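Local coordinates for catalase (Bacillus pumilus, PDB 4QOL), which catalyses the breakdown of hydrogen peroxide to water and oxygen at a buried heme, with peroxidase-like reactivity toward phenolic substrates as well, at residues A[454-466]-A[473-485]. Residues are numbered along the deposited sequence; the frame is centred on the assembly and turned at random.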
# COMPACT_ATOMS: atom_id res chain seq x y z
N LYS A 454 14.80 19.23 37.46
CA LYS A 454 13.43 19.20 37.96
C LYS A 454 12.81 17.80 37.73
O LYS A 454 12.07 17.29 38.54
CB LYS A 454 12.59 20.28 37.26
CG LYS A 454 11.29 20.72 37.93
CD LYS A 454 10.59 21.80 37.11
CE LYS A 454 10.67 21.47 35.62
NZ LYS A 454 10.01 22.40 34.67
N THR A 455 13.03 17.23 36.55
CA THR A 455 12.53 15.88 36.27
C THR A 455 13.16 14.83 37.20
O THR A 455 12.47 13.96 37.71
CB THR A 455 12.74 15.48 34.83
OG1 THR A 455 11.92 16.33 34.02
CG2 THR A 455 12.42 14.02 34.59
N LYS A 456 14.44 14.96 37.37
CA LYS A 456 15.20 14.05 38.25
C LYS A 456 14.67 14.11 39.69
O LYS A 456 14.47 13.08 40.32
CB LYS A 456 16.67 14.47 38.23
CG LYS A 456 17.60 13.50 38.93
CD LYS A 456 19.01 14.14 39.09
CE LYS A 456 19.63 14.47 37.77
NZ LYS A 456 20.98 15.02 37.97
N LEU A 457 14.41 15.32 40.17
CA LEU A 457 13.77 15.50 41.51
C LEU A 457 12.41 14.83 41.56
O LEU A 457 12.07 14.18 42.53
CB LEU A 457 13.64 16.99 41.86
CG LEU A 457 13.09 17.41 43.20
CD1 LEU A 457 13.93 16.75 44.30
CD2 LEU A 457 13.09 18.94 43.35
N LEU A 458 11.58 15.04 40.52
CA LEU A 458 10.22 14.47 40.56
C LEU A 458 10.31 12.95 40.55
O LEU A 458 9.60 12.30 41.25
CB LEU A 458 9.41 15.05 39.35
CG LEU A 458 7.95 14.56 39.30
CD1 LEU A 458 7.13 14.91 40.58
CD2 LEU A 458 7.23 15.14 38.07
N ALA A 459 11.27 12.38 39.82
CA ALA A 459 11.46 10.92 39.86
C ALA A 459 11.82 10.41 41.24
O ALA A 459 11.20 9.46 41.76
CB ALA A 459 12.56 10.51 38.87
N ILE A 460 12.76 11.10 41.87
CA ILE A 460 13.12 10.78 43.25
C ILE A 460 11.94 10.83 44.20
O ILE A 460 11.72 9.95 45.00
CB ILE A 460 14.25 11.74 43.74
CG1 ILE A 460 15.53 11.41 43.04
CG2 ILE A 460 14.42 11.64 45.25
CD1 ILE A 460 16.53 12.52 43.15
N CYS A 461 11.15 11.90 44.09
CA CYS A 461 9.97 12.05 44.91
C CYS A 461 8.95 10.95 44.68
O CYS A 461 8.31 10.49 45.63
CB CYS A 461 9.36 13.43 44.69
SG CYS A 461 10.49 14.72 45.42
N ASN A 462 8.77 10.52 43.43
CA ASN A 462 7.84 9.42 43.22
C ASN A 462 8.30 8.14 43.90
O ASN A 462 7.50 7.41 44.46
CB ASN A 462 7.62 9.17 41.68
CG ASN A 462 6.81 10.27 41.00
OD1 ASN A 462 6.04 10.95 41.61
ND2 ASN A 462 6.94 10.36 39.69
N PHE A 463 9.59 7.83 43.79
CA PHE A 463 10.11 6.61 44.42
C PHE A 463 10.16 6.76 45.95
O PHE A 463 9.93 5.80 46.66
CB PHE A 463 11.49 6.26 43.83
CG PHE A 463 11.42 5.93 42.35
CD1 PHE A 463 10.61 4.93 41.93
CD2 PHE A 463 12.22 6.58 41.40
CE1 PHE A 463 10.53 4.58 40.58
CE2 PHE A 463 12.18 6.25 40.02
CZ PHE A 463 11.31 5.24 39.63
N TYR A 464 10.31 8.01 46.43
CA TYR A 464 10.25 8.29 47.88
C TYR A 464 8.82 7.93 48.42
O TYR A 464 8.66 7.34 49.49
CB TYR A 464 10.59 9.75 48.16
CG TYR A 464 10.86 10.02 49.63
CD1 TYR A 464 9.82 10.23 50.50
CD2 TYR A 464 12.14 9.98 50.10
CE1 TYR A 464 10.05 10.44 51.85
CE2 TYR A 464 12.41 10.21 51.42
CZ TYR A 464 11.38 10.40 52.29
OH TYR A 464 11.70 10.63 53.61
N ARG A 465 7.78 8.31 47.66
CA ARG A 465 6.41 8.01 48.05
C ARG A 465 6.15 6.54 48.04
O ARG A 465 5.30 6.06 48.83
CB ARG A 465 5.41 8.68 47.12
CG ARG A 465 5.41 10.18 47.25
CD ARG A 465 4.38 10.82 46.32
NE ARG A 465 4.70 12.24 46.25
CZ ARG A 465 5.31 12.95 45.30
NH1 ARG A 465 5.66 12.47 44.07
NH2 ARG A 465 5.51 14.25 45.57
N ALA A 466 6.78 5.80 47.14
CA ALA A 466 6.72 4.33 47.16
C ALA A 466 7.34 3.81 48.47
O ALA A 466 6.72 3.05 49.21
CB ALA A 466 7.46 3.75 45.95
N ARG A 473 17.85 6.64 49.15
CA ARG A 473 18.98 5.98 48.55
C ARG A 473 19.24 6.49 47.16
O ARG A 473 20.39 6.70 46.76
CB ARG A 473 18.81 4.44 48.53
CG ARG A 473 19.04 3.82 49.89
CD ARG A 473 18.74 2.33 49.98
NE ARG A 473 19.73 1.52 49.32
CZ ARG A 473 19.94 0.23 49.58
NH1 ARG A 473 19.23 -0.42 50.48
NH2 ARG A 473 20.86 -0.43 48.91
N LEU A 474 18.16 6.71 46.40
CA LEU A 474 18.36 7.19 45.01
C LEU A 474 18.83 8.62 44.99
O LEU A 474 19.76 8.98 44.23
CB LEU A 474 17.00 7.04 44.26
CG LEU A 474 16.93 6.87 42.77
CD1 LEU A 474 15.74 7.66 42.16
CD2 LEU A 474 18.20 6.89 41.96
N ALA A 475 18.25 9.46 45.87
CA ALA A 475 18.69 10.86 46.01
C ALA A 475 20.16 10.89 46.33
O ALA A 475 20.91 11.70 45.77
CB ALA A 475 17.85 11.61 47.04
N ASP A 476 20.56 10.04 47.26
CA ASP A 476 21.94 10.02 47.73
C ASP A 476 22.86 9.67 46.59
O ASP A 476 23.90 10.31 46.36
CB ASP A 476 22.09 8.98 48.86
CG ASP A 476 21.42 9.41 50.18
OD1 ASP A 476 20.95 10.57 50.33
OD2 ASP A 476 21.43 8.59 51.12
N SER A 477 22.49 8.63 45.85
CA SER A 477 23.34 8.10 44.77
C SER A 477 23.46 9.12 43.62
O SER A 477 24.52 9.30 43.00
CB SER A 477 22.76 6.73 44.36
OG SER A 477 23.48 6.18 43.27
N LEU A 478 22.40 9.89 43.40
CA LEU A 478 22.40 11.00 42.45
C LEU A 478 23.02 12.34 42.92
O LEU A 478 23.11 13.29 42.13
CB LEU A 478 20.97 11.23 41.90
CG LEU A 478 20.46 10.18 40.94
CD1 LEU A 478 18.94 10.32 40.83
CD2 LEU A 478 21.14 10.26 39.56
N GLY A 479 23.35 12.46 44.23
CA GLY A 479 23.83 13.70 44.81
C GLY A 479 22.75 14.78 44.88
O GLY A 479 23.08 15.95 44.82
N VAL A 480 21.48 14.39 44.99
CA VAL A 480 20.39 15.36 45.08
C VAL A 480 19.90 15.51 46.50
O VAL A 480 19.64 14.52 47.24
CB VAL A 480 19.17 14.94 44.22
CG1 VAL A 480 18.05 15.95 44.36
CG2 VAL A 480 19.60 14.86 42.80
N ASP A 481 19.83 16.78 46.88
CA ASP A 481 19.46 17.16 48.26
C ASP A 481 17.98 17.28 48.33
O ASP A 481 17.41 18.19 47.72
CB ASP A 481 20.13 18.50 48.60
CG ASP A 481 19.73 19.02 49.97
OD1 ASP A 481 18.95 18.39 50.70
OD2 ASP A 481 20.25 20.12 50.32
N ILE A 482 17.34 16.40 49.08
CA ILE A 482 15.88 16.43 49.19
C ILE A 482 15.39 16.95 50.52
O ILE A 482 14.19 16.82 50.82
CB ILE A 482 15.24 15.04 48.86
CG1 ILE A 482 15.80 13.82 49.63
CG2 ILE A 482 15.42 14.76 47.39
CD1 ILE A 482 14.87 12.59 49.65
N ARG A 483 16.28 17.49 51.35
CA ARG A 483 15.89 18.10 52.64
C ARG A 483 14.70 19.05 52.57
O ARG A 483 13.71 18.87 53.30
CB ARG A 483 17.07 18.80 53.30
CG ARG A 483 18.09 17.85 53.93
CD ARG A 483 19.18 18.64 54.59
NE ARG A 483 19.97 19.38 53.59
CZ ARG A 483 20.88 20.29 53.88
NH1 ARG A 483 21.19 20.55 55.14
NH2 ARG A 483 21.54 20.91 52.90
N SER A 484 14.75 20.05 51.70
CA SER A 484 13.63 20.98 51.63
C SER A 484 12.27 20.36 51.16
O SER A 484 11.21 20.75 51.66
CB SER A 484 14.00 22.21 50.81
OG SER A 484 13.75 21.99 49.45
N TYR A 485 12.28 19.38 50.27
CA TYR A 485 11.18 18.38 50.28
C TYR A 485 11.33 17.53 51.58
O TYR A 485 10.32 17.21 52.18
CB TYR A 485 11.13 17.50 49.00
CG TYR A 485 10.08 16.36 48.96
CD1 TYR A 485 10.36 15.11 49.53
CD2 TYR A 485 8.85 16.51 48.28
CE1 TYR A 485 9.45 14.07 49.48
CE2 TYR A 485 7.93 15.46 48.24
CZ TYR A 485 8.24 14.25 48.84
OH TYR A 485 7.34 13.19 48.81
O HOH W 1 22.70 13.34 39.22
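Ile-460 packs on Leu-474 and Ala-475 of helix 468-478, and on Val-480 and Ile-482 of the tail that follows it, where that helix and helix 453-466 form a near-antiparallel hairpin in the C-terminal helical region of catalase; the axes of 454-466 and 473-478 approach to 9.6 Å at 150°. From its CB, with CG1 beside the backbone N (chi1 -70°), CG2 is anti to that N and lies 3.9 Å from Ala-475 CB and equally near Ile-482 CG2; CG1 meets Leu-474 CD1. At the tip, CD1 presses on Val-480 CB at 3.7 Å and touches Leu-478 CD1. With an alanine here, Val-480 and Leu-478 would probably lose the methyl they pack on, opening a gap between helix 453-466 and the second helix with its tail. A Schellman motif at Gly-479 ends that helix, and the chain runs back along the first. Ile-482 CD1 reaches the Tyr-464 ring. Lys-456 lays its CD on Val-480 CG2, while its NZ forms a salt bridge with Glu-453 and donates to a water that in turn donates to Leu-478 O. Tyr-485 turns a ring edge to the face of Tyr-464 in a T-shaped pair, planes at 82°. Over one face of the Tyr-485 ring sits Cys-461 SG, 3.8 Å from the centroid.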